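Side-chain contacts in protein angel homolog 2 (Homo sapiens, PDB 6RW0), which acts as a 2',3'-cyclic phosphatase of the CCR4 deadenylase family and probably binds the 3' untranslated regions of mRNA: residues H125-M130 against F148-V153; L176-I181 against C186-V191; T208-L213 against S243-F248; A215-V220 against C229-C234; F248-K253 against Y365-A370. All blocks are in the same frame, centred on the assembly; numbering follows the deposited sequence.

Contact 1 (H125-M130 against F148-V153)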
# COMPACT_ATOMS: atom_id res chain seq x y z
N HIS A 125 -17.23 8.39 1.72
CA HIS A 125 -16.58 9.70 1.81
C HIS A 125 -15.16 9.47 1.27
O HIS A 125 -14.55 8.59 1.76
CB HIS A 125 -16.53 10.19 3.23
CG HIS A 125 -15.79 11.47 3.28
ND1 HIS A 125 -16.33 12.60 2.80
CD2 HIS A 125 -14.53 11.75 3.58
CE1 HIS A 125 -15.46 13.55 2.87
NE2 HIS A 125 -14.40 13.06 3.37
N CYS A 126 -14.67 10.28 0.36
CA CYS A 126 -13.39 10.07 -0.31
C CYS A 126 -12.41 11.20 -0.00
O CYS A 126 -12.76 12.38 -0.08
CB CYS A 126 -13.58 10.02 -1.82
SG CYS A 126 -14.68 8.71 -2.38
N GLU A 127 -11.16 10.82 0.30
CA GLU A 127 -10.07 11.78 0.49
C GLU A 127 -8.90 11.40 -0.40
O GLU A 127 -8.49 10.23 -0.44
CB GLU A 127 -9.61 11.82 1.95
CG GLU A 127 -10.64 12.41 2.92
CD GLU A 127 -10.83 13.92 2.77
OE1 GLU A 127 -10.00 14.59 2.10
OE2 GLU A 127 -11.82 14.43 3.33
N TYR A 128 -8.33 12.38 -1.10
CA TYR A 128 -7.31 12.15 -2.10
C TYR A 128 -6.03 12.89 -1.76
O TYR A 128 -6.05 13.98 -1.19
CB TYR A 128 -7.81 12.69 -3.44
CG TYR A 128 -6.98 12.49 -4.69
CD1 TYR A 128 -6.56 11.23 -5.09
CD2 TYR A 128 -6.71 13.56 -5.53
CE1 TYR A 128 -5.86 11.06 -6.27
CE2 TYR A 128 -6.02 13.40 -6.71
CZ TYR A 128 -5.59 12.15 -7.08
OH TYR A 128 -4.91 12.01 -8.27
N LYS A 129 -4.91 12.29 -2.17
CA LYS A 129 -3.63 12.98 -2.15
C LYS A 129 -2.88 12.62 -3.43
O LYS A 129 -2.45 11.48 -3.60
CB LYS A 129 -2.81 12.61 -0.92
CG LYS A 129 -1.43 13.27 -0.87
CD LYS A 129 -1.53 14.80 -0.90
CE LYS A 129 -0.17 15.43 -0.84
NZ LYS A 129 -0.23 16.90 -1.01
N MET A 130 -2.72 13.60 -4.30
CA MET A 130 -2.03 13.41 -5.57
C MET A 130 -0.52 13.49 -5.37
O MET A 130 -0.03 14.25 -4.53
CB MET A 130 -2.45 14.53 -6.53
CG MET A 130 -2.06 14.30 -7.97
SD MET A 130 -2.72 15.66 -8.98
CE MET A 130 -1.97 17.10 -8.23
N PHE A 148 -18.18 5.09 9.78
CA PHE A 148 -17.19 5.93 10.50
C PHE A 148 -17.44 7.42 10.32
O PHE A 148 -18.03 7.82 9.35
CB PHE A 148 -15.78 5.77 9.91
CG PHE A 148 -15.23 4.38 9.82
CD1 PHE A 148 -14.53 3.84 10.87
CD2 PHE A 148 -15.39 3.63 8.68
CE1 PHE A 148 -14.02 2.57 10.77
CE2 PHE A 148 -14.89 2.35 8.60
CZ PHE A 148 -14.19 1.82 9.64
N SER A 149 -16.95 8.19 11.29
CA SER A 149 -16.78 9.63 11.14
C SER A 149 -15.30 9.95 10.98
O SER A 149 -14.43 9.23 11.46
CB SER A 149 -17.29 10.39 12.37
OG SER A 149 -18.69 10.23 12.55
N LEU A 150 -15.03 11.07 10.32
CA LEU A 150 -13.66 11.48 10.04
C LEU A 150 -13.17 12.40 11.15
O LEU A 150 -13.77 13.45 11.40
CB LEU A 150 -13.65 12.20 8.71
CG LEU A 150 -12.31 12.71 8.19
CD1 LEU A 150 -11.29 11.61 8.08
CD2 LEU A 150 -12.59 13.37 6.85
N LEU A 151 -12.05 12.04 11.77
CA LEU A 151 -11.45 12.90 12.78
C LEU A 151 -10.35 13.79 12.20
O LEU A 151 -10.24 14.96 12.59
CB LEU A 151 -10.88 12.06 13.93
CG LEU A 151 -11.91 11.20 14.65
CD1 LEU A 151 -11.26 10.44 15.79
CD2 LEU A 151 -13.05 12.05 15.17
N SER A 152 -9.52 13.26 11.31
CA SER A 152 -8.46 14.07 10.72
C SER A 152 -7.98 13.46 9.42
O SER A 152 -8.05 12.24 9.20
CB SER A 152 -7.28 14.25 11.68
OG SER A 152 -6.65 13.02 11.97
N VAL A 153 -7.46 14.34 8.56
CA VAL A 153 -6.87 13.99 7.27
C VAL A 153 -5.43 14.48 7.29
O VAL A 153 -5.18 15.67 7.53
CB VAL A 153 -7.65 14.64 6.12
CG1 VAL A 153 -7.04 14.22 4.78
CG2 VAL A 153 -9.13 14.30 6.21

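Contact 2 (L176-I181 against C186-V191)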
# COMPACT_ATOMS: atom_id res chain seq x y z
N LEU A 176 -7.60 9.48 10.38
CA LEU A 176 -8.03 9.00 11.69
C LEU A 176 -9.55 8.97 11.67
O LEU A 176 -10.18 9.99 11.39
CB LEU A 176 -7.50 9.90 12.80
CG LEU A 176 -7.68 9.28 14.18
CD1 LEU A 176 -6.84 8.02 14.42
CD2 LEU A 176 -7.36 10.32 15.24
N LEU A 177 -10.10 7.79 11.89
CA LEU A 177 -11.55 7.53 11.76
C LEU A 177 -12.15 7.11 13.10
O LEU A 177 -11.51 6.41 13.81
CB LEU A 177 -11.78 6.40 10.75
CG LEU A 177 -11.23 6.61 9.35
CD1 LEU A 177 -11.55 5.40 8.50
CD2 LEU A 177 -11.79 7.86 8.71
N GLN A 178 -13.37 7.54 13.39
CA GLN A 178 -14.07 7.15 14.62
C GLN A 178 -15.16 6.15 14.23
O GLN A 178 -16.05 6.53 13.50
CB GLN A 178 -14.69 8.36 15.31
CG GLN A 178 -15.36 7.99 16.62
CD GLN A 178 -14.40 7.39 17.60
OE1 GLN A 178 -13.29 7.86 17.76
NE2 GLN A 178 -14.79 6.31 18.23
N PRO A 179 -15.10 4.88 14.68
CA PRO A 179 -16.17 3.94 14.39
C PRO A 179 -17.52 4.47 14.89
O PRO A 179 -17.54 5.00 15.95
CB PRO A 179 -15.75 2.68 15.15
CG PRO A 179 -14.26 2.79 15.20
CD PRO A 179 -14.00 4.27 15.40
N LYS A 180 -18.58 4.32 14.11
CA LYS A 180 -19.93 4.80 14.47
C LYS A 180 -20.68 3.72 15.24
O LYS A 180 -21.36 2.95 14.61
CB LYS A 180 -20.70 5.15 13.20
CG LYS A 180 -20.44 6.54 12.68
CD LYS A 180 -21.50 7.04 11.78
CE LYS A 180 -21.13 8.38 11.19
NZ LYS A 180 -22.06 8.79 10.13
N ILE A 181 -20.53 3.70 16.56
CA ILE A 181 -21.23 2.75 17.47
C ILE A 181 -21.60 3.49 18.76
O ILE A 181 -21.06 4.58 18.97
CB ILE A 181 -20.38 1.50 17.75
CG1 ILE A 181 -19.01 1.84 18.31
CG2 ILE A 181 -20.25 0.62 16.53
CD1 ILE A 181 -18.08 0.68 18.24
N CYS A 186 -15.00 3.48 22.46
CA CYS A 186 -14.37 2.81 21.32
C CYS A 186 -13.20 3.66 20.81
O CYS A 186 -13.34 4.87 20.62
CB CYS A 186 -15.40 2.59 20.22
SG CYS A 186 -14.75 1.82 18.72
N PRO A 187 -12.04 3.06 20.60
CA PRO A 187 -10.93 3.84 20.06
C PRO A 187 -11.17 4.21 18.61
O PRO A 187 -11.94 3.59 17.87
CB PRO A 187 -9.73 2.90 20.17
CG PRO A 187 -10.32 1.56 20.08
CD PRO A 187 -11.65 1.65 20.81
N ALA A 188 -10.44 5.24 18.19
CA ALA A 188 -10.32 5.54 16.78
C ALA A 188 -9.49 4.47 16.08
O ALA A 188 -8.78 3.69 16.72
CB ALA A 188 -9.62 6.89 16.60
N ILE A 189 -9.58 4.46 14.75
CA ILE A 189 -8.77 3.61 13.89
C ILE A 189 -7.99 4.50 12.94
O ILE A 189 -8.55 5.42 12.33
CB ILE A 189 -9.63 2.60 13.11
CG1 ILE A 189 -10.38 1.71 14.11
CG2 ILE A 189 -8.77 1.76 12.17
CD1 ILE A 189 -11.38 0.80 13.48
N CYS A 190 -6.70 4.22 12.81
CA CYS A 190 -5.82 4.97 11.93
C CYS A 190 -5.62 4.16 10.67
O CYS A 190 -5.14 3.02 10.73
CB CYS A 190 -4.49 5.19 12.64
SG CYS A 190 -3.28 6.05 11.65
N VAL A 191 -5.98 4.73 9.52
CA VAL A 191 -5.83 4.06 8.23
C VAL A 191 -4.81 4.83 7.41
O VAL A 191 -4.96 6.04 7.19
CB VAL A 191 -7.17 3.98 7.47
CG1 VAL A 191 -6.98 3.29 6.13
CG2 VAL A 191 -8.21 3.26 8.30

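Contact 3 (T208-L213 against S243-F248)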
# COMPACT_ATOMS: atom_id res chain seq x y z
N THR A 208 13.41 5.72 3.28
CA THR A 208 13.15 7.04 3.85
C THR A 208 11.69 7.42 3.66
O THR A 208 11.08 7.98 4.58
CB THR A 208 14.09 8.07 3.22
OG1 THR A 208 15.46 7.66 3.39
CG2 THR A 208 13.96 9.43 3.89
N GLN A 209 11.11 7.13 2.49
CA GLN A 209 9.68 7.33 2.29
C GLN A 209 8.87 6.54 3.30
O GLN A 209 7.94 7.06 3.93
CB GLN A 209 9.30 6.95 0.86
CG GLN A 209 9.90 7.86 -0.20
CD GLN A 209 9.40 7.56 -1.60
OE1 GLN A 209 8.87 6.49 -1.88
NE2 GLN A 209 9.59 8.52 -2.51
N LEU A 210 9.21 5.27 3.49
CA LEU A 210 8.52 4.47 4.49
C LEU A 210 8.64 5.10 5.88
O LEU A 210 7.65 5.17 6.62
CB LEU A 210 9.07 3.05 4.49
CG LEU A 210 8.51 2.12 5.56
CD1 LEU A 210 7.02 1.90 5.34
CD2 LEU A 210 9.25 0.80 5.57
N ALA A 211 9.84 5.54 6.25
CA ALA A 211 10.02 6.18 7.56
C ALA A 211 9.13 7.40 7.70
O ALA A 211 8.59 7.66 8.79
CB ALA A 211 11.49 6.56 7.74
N MET A 212 8.97 8.17 6.63
CA MET A 212 8.10 9.35 6.68
C MET A 212 6.65 8.95 6.91
O MET A 212 5.95 9.60 7.69
CB MET A 212 8.27 10.15 5.39
CG MET A 212 9.62 10.82 5.29
SD MET A 212 10.03 11.44 3.65
CE MET A 212 9.21 12.93 3.68
N LEU A 213 6.18 7.89 6.24
CA LEU A 213 4.83 7.41 6.50
C LEU A 213 4.69 6.92 7.94
O LEU A 213 3.72 7.24 8.64
CB LEU A 213 4.46 6.29 5.53
CG LEU A 213 3.01 5.83 5.62
CD1 LEU A 213 2.06 6.92 5.14
CD2 LEU A 213 2.82 4.56 4.82
N SER A 243 11.87 -9.27 1.83
CA SER A 243 12.90 -8.28 1.55
C SER A 243 13.26 -7.54 2.83
O SER A 243 12.50 -7.55 3.80
CB SER A 243 12.39 -7.28 0.52
OG SER A 243 11.27 -6.54 1.00
N PRO A 244 14.41 -6.86 2.85
CA PRO A 244 14.74 -6.05 4.03
C PRO A 244 13.66 -5.05 4.40
O PRO A 244 13.35 -4.88 5.58
CB PRO A 244 16.06 -5.38 3.64
CG PRO A 244 16.71 -6.38 2.71
CD PRO A 244 15.55 -6.95 1.91
N LEU A 245 13.06 -4.38 3.42
CA LEU A 245 12.01 -3.41 3.74
C LEU A 245 10.79 -4.11 4.35
O LEU A 245 10.24 -3.63 5.35
CB LEU A 245 11.67 -2.63 2.48
CG LEU A 245 10.67 -1.49 2.70
CD1 LEU A 245 10.94 -0.31 1.76
CD2 LEU A 245 9.21 -1.95 2.53
N TYR A 246 10.37 -5.24 3.78
CA TYR A 246 9.26 -5.99 4.35
C TYR A 246 9.58 -6.44 5.77
O TYR A 246 8.75 -6.32 6.67
CB TYR A 246 8.98 -7.21 3.48
CG TYR A 246 7.88 -8.09 4.03
CD1 TYR A 246 6.55 -7.86 3.71
CD2 TYR A 246 8.18 -9.13 4.90
CE1 TYR A 246 5.55 -8.66 4.23
CE2 TYR A 246 7.18 -9.94 5.42
CZ TYR A 246 5.86 -9.68 5.08
OH TYR A 246 4.85 -10.46 5.59
N SER A 247 10.78 -6.99 5.97
CA SER A 247 11.16 -7.48 7.29
C SER A 247 11.15 -6.36 8.32
O SER A 247 10.77 -6.57 9.47
CB SER A 247 12.53 -8.14 7.22
OG SER A 247 12.51 -9.24 6.32
N PHE A 248 11.59 -5.17 7.92
CA PHE A 248 11.55 -4.02 8.82
C PHE A 248 10.13 -3.75 9.29
O PHE A 248 9.87 -3.54 10.48
CB PHE A 248 12.17 -2.79 8.14
CG PHE A 248 11.99 -1.52 8.93
CD1 PHE A 248 12.41 -1.46 10.24
CD2 PHE A 248 11.40 -0.41 8.37
CE1 PHE A 248 12.23 -0.32 10.99
CE2 PHE A 248 11.23 0.75 9.12
CZ PHE A 248 11.65 0.79 10.42

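Contact 4 (A215-V220 against C229-C234). With K (potassium ion), chain C.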
# COMPACT_ATOMS: atom_id res chain seq x y z
N ALA A 215 6.39 7.79 10.55
CA ALA A 215 6.40 8.92 11.48
C ALA A 215 5.04 9.60 11.52
O ALA A 215 4.56 9.99 12.59
CB ALA A 215 7.49 9.92 11.09
N GLU A 216 4.38 9.77 10.36
CA GLU A 216 3.05 10.37 10.38
C GLU A 216 2.09 9.49 11.17
O GLU A 216 1.30 9.99 11.98
CB GLU A 216 2.55 10.60 8.96
CG GLU A 216 1.26 11.39 8.92
CD GLU A 216 1.45 12.86 9.20
OE1 GLU A 216 2.59 13.37 9.10
OE2 GLU A 216 0.45 13.52 9.53
N ILE A 217 2.14 8.17 10.95
CA ILE A 217 1.28 7.26 11.70
C ILE A 217 1.55 7.36 13.19
O ILE A 217 0.61 7.37 14.01
CB ILE A 217 1.46 5.81 11.20
CG1 ILE A 217 1.01 5.71 9.75
CG2 ILE A 217 0.69 4.86 12.10
CD1 ILE A 217 1.36 4.37 9.10
N SER A 218 2.82 7.43 13.58
CA SER A 218 3.13 7.52 15.00
C SER A 218 2.52 8.76 15.63
O SER A 218 2.13 8.73 16.81
CB SER A 218 4.64 7.53 15.20
OG SER A 218 4.93 7.82 16.54
N SER A 219 2.43 9.86 14.89
CA SER A 219 1.84 11.06 15.46
C SER A 219 0.31 10.97 15.46
O SER A 219 -0.33 11.37 16.45
CB SER A 219 2.31 12.27 14.67
OG SER A 219 1.87 13.44 15.32
N VAL A 220 -0.28 10.48 14.38
CA VAL A 220 -1.74 10.48 14.26
C VAL A 220 -2.37 9.43 15.17
O VAL A 220 -3.42 9.68 15.77
CB VAL A 220 -2.12 10.27 12.79
CG1 VAL A 220 -3.63 10.08 12.65
CG2 VAL A 220 -1.63 11.42 11.94
N CYS A 229 -3.59 3.74 18.78
CA CYS A 229 -4.88 3.18 18.40
C CYS A 229 -4.64 2.13 17.32
O CYS A 229 -3.55 2.03 16.77
CB CYS A 229 -5.82 4.27 17.90
SG CYS A 229 -5.37 4.96 16.30
N PRO A 230 -5.65 1.31 17.01
CA PRO A 230 -5.46 0.31 15.95
C PRO A 230 -5.08 0.97 14.63
O PRO A 230 -5.61 2.02 14.28
CB PRO A 230 -6.83 -0.38 15.85
CG PRO A 230 -7.43 -0.22 17.21
CD PRO A 230 -6.96 1.16 17.67
N ILE A 231 -4.15 0.33 13.91
CA ILE A 231 -3.62 0.81 12.65
C ILE A 231 -3.88 -0.23 11.57
O ILE A 231 -3.65 -1.42 11.77
CB ILE A 231 -2.10 1.05 12.75
CG1 ILE A 231 -1.83 2.19 13.73
CG2 ILE A 231 -1.47 1.34 11.40
CD1 ILE A 231 -0.48 2.11 14.37
N VAL A 232 -4.34 0.24 10.41
CA VAL A 232 -4.34 -0.53 9.18
C VAL A 232 -3.53 0.28 8.17
O VAL A 232 -3.87 1.43 7.89
CB VAL A 232 -5.76 -0.80 8.66
CG1 VAL A 232 -5.68 -1.64 7.40
CG2 VAL A 232 -6.58 -1.51 9.71
N MET A 233 -2.45 -0.31 7.67
CA MET A 233 -1.53 0.35 6.75
C MET A 233 -1.51 -0.44 5.45
O MET A 233 -1.02 -1.58 5.41
CB MET A 233 -0.13 0.48 7.35
CG MET A 233 0.87 1.13 6.40
SD MET A 233 2.51 1.39 7.10
CE MET A 233 3.18 -0.28 7.09
N CYS A 234 -2.06 0.16 4.40
CA CYS A 234 -2.19 -0.46 3.10
C CYS A 234 -1.26 0.19 2.09
O CYS A 234 -0.84 1.34 2.25
CB CYS A 234 -3.60 -0.26 2.55
SG CYS A 234 -4.90 -0.98 3.54
K K C . 0.66 13.30 18.02
O HOH W 1 -1.09 13.12 20.08

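Contact 5 (F248-K253 against Y365-A370)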
# COMPACT_ATOMS: atom_id res chain seq x y z
N PHE A 248 11.59 -5.17 7.92
CA PHE A 248 11.55 -4.02 8.82
C PHE A 248 10.13 -3.75 9.29
O PHE A 248 9.87 -3.54 10.48
CB PHE A 248 12.17 -2.79 8.14
CG PHE A 248 11.99 -1.52 8.93
CD1 PHE A 248 12.41 -1.46 10.24
CD2 PHE A 248 11.40 -0.41 8.37
CE1 PHE A 248 12.23 -0.32 10.99
CE2 PHE A 248 11.23 0.75 9.12
CZ PHE A 248 11.65 0.79 10.42
N ILE A 249 9.17 -3.73 8.35
CA ILE A 249 7.78 -3.49 8.74
C ILE A 249 7.32 -4.54 9.74
O ILE A 249 6.74 -4.22 10.78
CB ILE A 249 6.87 -3.44 7.51
CG1 ILE A 249 7.26 -2.26 6.62
CG2 ILE A 249 5.40 -3.32 7.92
CD1 ILE A 249 6.55 -2.21 5.28
N LYS A 250 7.58 -5.81 9.43
CA LYS A 250 7.03 -6.89 10.24
C LYS A 250 7.72 -7.01 11.60
O LYS A 250 7.07 -7.33 12.60
CB LYS A 250 7.22 -8.22 9.51
CG LYS A 250 6.43 -8.40 8.26
CD LYS A 250 4.94 -8.50 8.51
CE LYS A 250 4.54 -9.84 9.12
NZ LYS A 250 4.77 -11.02 8.22
N GLU A 251 9.03 -6.79 11.65
CA GLU A 251 9.78 -7.02 12.88
C GLU A 251 9.96 -5.76 13.72
O GLU A 251 10.22 -5.88 14.93
CB GLU A 251 11.15 -7.62 12.57
CG GLU A 251 11.09 -8.90 11.75
CD GLU A 251 10.26 -9.99 12.41
OE1 GLU A 251 10.28 -10.09 13.66
OE2 GLU A 251 9.60 -10.76 11.68
N GLY A 252 9.84 -4.58 13.13
CA GLY A 252 10.12 -3.36 13.85
C GLY A 252 11.59 -3.06 14.02
O GLY A 252 11.94 -2.19 14.83
N LYS A 253 12.46 -3.76 13.31
CA LYS A 253 13.89 -3.54 13.39
C LYS A 253 14.52 -3.97 12.08
O LYS A 253 14.02 -4.87 11.39
CB LYS A 253 14.55 -4.26 14.57
CG LYS A 253 14.34 -5.75 14.63
CD LYS A 253 14.85 -6.28 15.98
CE LYS A 253 15.96 -7.30 15.80
NZ LYS A 253 16.51 -7.83 17.08
N TYR A 365 0.23 -4.84 0.04
CA TYR A 365 0.04 -5.38 1.37
C TYR A 365 -1.10 -4.69 2.10
O TYR A 365 -1.40 -3.52 1.86
CB TYR A 365 1.31 -5.19 2.23
CG TYR A 365 2.53 -5.81 1.61
CD1 TYR A 365 2.84 -7.13 1.87
CD2 TYR A 365 3.34 -5.11 0.73
CE1 TYR A 365 3.94 -7.73 1.30
CE2 TYR A 365 4.44 -5.71 0.15
CZ TYR A 365 4.73 -7.02 0.42
OH TYR A 365 5.81 -7.61 -0.16
N ILE A 366 -1.70 -5.42 3.04
CA ILE A 366 -2.47 -4.83 4.13
C ILE A 366 -1.78 -5.26 5.42
O ILE A 366 -1.75 -6.45 5.75
CB ILE A 366 -3.94 -5.26 4.13
CG1 ILE A 366 -4.66 -4.85 2.84
CG2 ILE A 366 -4.65 -4.61 5.33
CD1 ILE A 366 -6.07 -5.42 2.67
N PHE A 367 -1.19 -4.30 6.13
CA PHE A 367 -0.60 -4.52 7.44
C PHE A 367 -1.57 -4.00 8.50
O PHE A 367 -2.33 -3.06 8.25
CB PHE A 367 0.72 -3.78 7.56
CG PHE A 367 1.79 -4.26 6.62
CD1 PHE A 367 2.45 -5.44 6.86
CD2 PHE A 367 2.18 -3.49 5.52
CE1 PHE A 367 3.47 -5.87 6.02
CE2 PHE A 367 3.21 -3.90 4.69
CZ PHE A 367 3.84 -5.10 4.93
N TYR A 368 -1.56 -4.63 9.67
CA TYR A 368 -2.48 -4.22 10.72
C TYR A 368 -1.87 -4.45 12.10
O TYR A 368 -1.04 -5.35 12.28
CB TYR A 368 -3.82 -4.96 10.60
CG TYR A 368 -3.74 -6.46 10.82
CD1 TYR A 368 -4.11 -7.03 12.03
CD2 TYR A 368 -3.29 -7.32 9.82
CE1 TYR A 368 -4.04 -8.40 12.24
CE2 TYR A 368 -3.21 -8.68 10.02
CZ TYR A 368 -3.58 -9.22 11.23
OH TYR A 368 -3.51 -10.58 11.45
N SER A 369 -2.31 -3.64 13.06
CA SER A 369 -1.90 -3.80 14.45
C SER A 369 -2.35 -5.13 14.99
O SER A 369 -3.55 -5.43 14.97
CB SER A 369 -2.62 -2.75 15.29
OG SER A 369 -2.12 -1.48 15.03
N ALA A 370 -1.42 -5.89 15.56
CA ALA A 370 -1.82 -7.19 16.09
C ALA A 370 -0.94 -7.61 17.26
O ALA A 370 0.23 -7.25 17.35
CB ALA A 370 -1.78 -8.28 15.01

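Contact 1 (H125-M130 against F148-V153)
A surface contact between two sheets brings His125 and Glu127 of strand 124-130 against Leu150 and Val153 of strand 148-157. The two short segments run in nearly the same direction, 28° apart, with their axes 9.9 Å from each other, so side chains alone bridge the gap. His125 NE2 donates a 2.9 Å hydrogen bond to Glu127 OE2, two residues further along the same strand. The acceptor lies in the plane of the imidazole, whereas the N-H reaches the carboxylate on its anti side, 33° out of the carboxylate plane. The bond helps to fix the ring's rotation. Leu150 then sets one methyl, CD2, against the joined pair, 3.9 Å from His125 NE2 and 3.8 Å from Glu127 OE2.

The arrangement belongs to the paired sheets of the endonuclease/exonuclease/phosphatase fold: strand 124-130 is an edge strand of its sheet within this chain, and strand 148-157 belongs to the other sheet, bonded to strand 171-179. Phe143, on the strand next to 124-130, meets the His125 ring and also touches Leu150. Further along, Val153 CG2 packs 3.9 Å from Glu127 CD. The glutamate reaches it through a chain bent at chi2 (-71°), which brings the carboxylate up against Leu150 CD2 and the Val153 methyls, with OE1 facing Val153 CG1 at 4.0 Å.

Contact 2 (L176-I181 against C186-V191)
Cys186 opens the returning arm of this hairpin with its sulfur between two apolar partners, SG lying 3.6 Å from Ile181 CD1 and 3.7 Å from Pro179 CG. Its carbonyl O accepts a 3.1 Å hydrogen bond from Gln178 NE2. The donor sits above the carbonyl plane, 50° out of it, while the oxygen is nearly in the plane of the amide. Gln178 sets out away from the other arm and folds back at chi2 (60°) to reach it. With alanine at this position, the Cys186 carbonyl would probably lose this donor, leaving the loop end of the hairpin less firmly tied. Next, Pro187 O lies against Pro179 CD at 3.3 Å. Ala188 CB packs 3.7 Å from Leu176 CD1. Ile189 then forms the antiparallel hydrogen-bonded pair with Leu177, Leu177 N to Ile189 O and Ile189 N to Leu177 O, both 2.9 Å, and its CD1 touches the Pro179 ring. Cys190 faces Leu176 as a non-hydrogen-bonded pair, and Val191 CG2 meets Leu177 CD1. The hairpin lies between strands 148-157 and 231-236, with Ile189 and Pro179 on Phe50 of strand 49-58 and Val191 on strand 100-107, both of the partner sheet.

Contact 3 (T208-L213 against S243-F248)
Ser243 OG has two partners at the start of helix 244-251: it accepts a hydrogen bond from Tyr246 N at 3.2 Å, with an N-H...O angle of 164°, and is also bonded to the carbonyl of Val240. Ser243 is thus the N-cap, its hydroxyl taking up an amide of the first turn that has no helical carbonyl to serve it. The Ser243 carbonyl in turn receives the backbone N of Ser247 at 2.8 Å. From the first turns of this helix Leu245 and Phe248, three residues apart, face Leu210 of helix 203-220.

A single methyl does the touching. Leu210 CD2 comes 3.9 Å from Leu245 CG, the two leucines reaching for one another tip to tip, and 3.7 Å from Phe248 CD2. On the phenylalanine it arrives at the ring edge, near the ring plane. The Leu210 chain stands with CG opposite the backbone N (chi1 176°), which sends CD2 out to the neighbouring helix.

This is buried helix-to-helix packing within the endonuclease/exonuclease/phosphatase domain, between the long helix 203-220 and the short helix that follows strand 231-236. Leu207 and Leu214 of the long helix continue the same apolar strip, touching Leu245 and Phe248 respectively. Beyond them the Phe248 ring meets His332 edge-to-face, and Tyr246, turned away from Leu210, bonds through its hydroxyl to His342 and Lys250.

Contact 4 (A215-V220 against C229-C234)
Ile217 carries the tight side of this contact, laying two separate methyls of one side chain on strand 231-236. CG2 rests 3.8 Å from Ile231 CD1 and 4.0 Å from Ile231 CG1, while CD1 reaches along the strand to Met233 SD, also at 3.8 Å. With CG1 opposite the carbonyl carbon (chi1 -64°), the isoleucine sends its longer branch one way and CG2 the other, and so spans the two strand residues that face the helix. Ile231 meets it obliquely. The methionine crosses it at about a right angle, its terminal methyl bent aside at chi3 (75°) so that the sulfur, rather than CE, makes the contact. All three residues are buried.

The other flank of the helix is looser and wetter. There Ser219, which takes no part in the packing, holds a potassium ion through its carbonyl O at 2.7 Å and its OG at 3.0 Å, and a water is a third ligand. Val220, partly exposed, packs on Val174 and Leu176 of strand 171-179. Helix 203-220 lies against the sheet as the connection between the parallel, neighbouring strands 189-195 and 231-236, the arrangement of a beta-alpha-beta crossover.

Contact 5 (F248-K253 against Y365-A370)
Ile249 of helix 244-251 sets its CG2 methyl squarely on the Phe367 ring of strand 359-369. The methyl carbon stands 3.6 Å from the ring centroid and only 7° off the ring normal, a CH-pi contact over the middle of one face. CG2 lies opposite the backbone N and CG1 beside it (chi1 -64°), and the extended chi2 carries CD1 outward to 3.8 Å from Phe367 CE2. Both branches therefore lie on the same side of the ring, CG2 over its centre and CD1 past its rim, and the two side chains cross at about a right angle.

Lys250 approaches differently. Its CD comes to the ring edge, near the ring plane, 3.9 Å from Phe367 CE1. The chain is curled, with chi2, chi3 and chi4 all close to -70°, and this coil keeps CD by the aromatic edge while turning NZ to the hydroxyl of Tyr246, to which it is hydrogen-bonded. Behind the contact Phe367 and Ile249 both touch Met233 of the adjacent strand 231-236. Replacing Phe367 by alanine would probably open a gap beneath the Ile249 methyls and leave Lys250 CD without the aromatic edge.

The helix closes with Gly252 N bonded to Phe248 O at 2.8 Å, at a positive phi where a side chain would press on the preceding carbonyl. No hydrogen bond links the two segments, which implies that helix and strand are held here mainly by apolar and CH-pi packing, the ammonium of Lys250 being led off to a tyrosine hydroxyl.

In the fold
From the N terminus, contact 1 closes first, over a loop of 17 residues that includes strand 137-144, and joins the margins of the two sheets. Contact 2 follows in series as a hairpin; its strand 171-179 is bonded to the second strand of contact 1. Contact 3 then spans 29 residues between helices 203-220 and 244-251, and contact 4 falls wholly within that span, setting the end of the first helix on strand 231-236, next to strand 189-195 of contact 2. Contact 5 begins at Phe248, where contact 3 ends, and closes the longest loop, 111 residues, bringing helix 244-251 to strand 359-369 beside strand 231-236. No two loops cross.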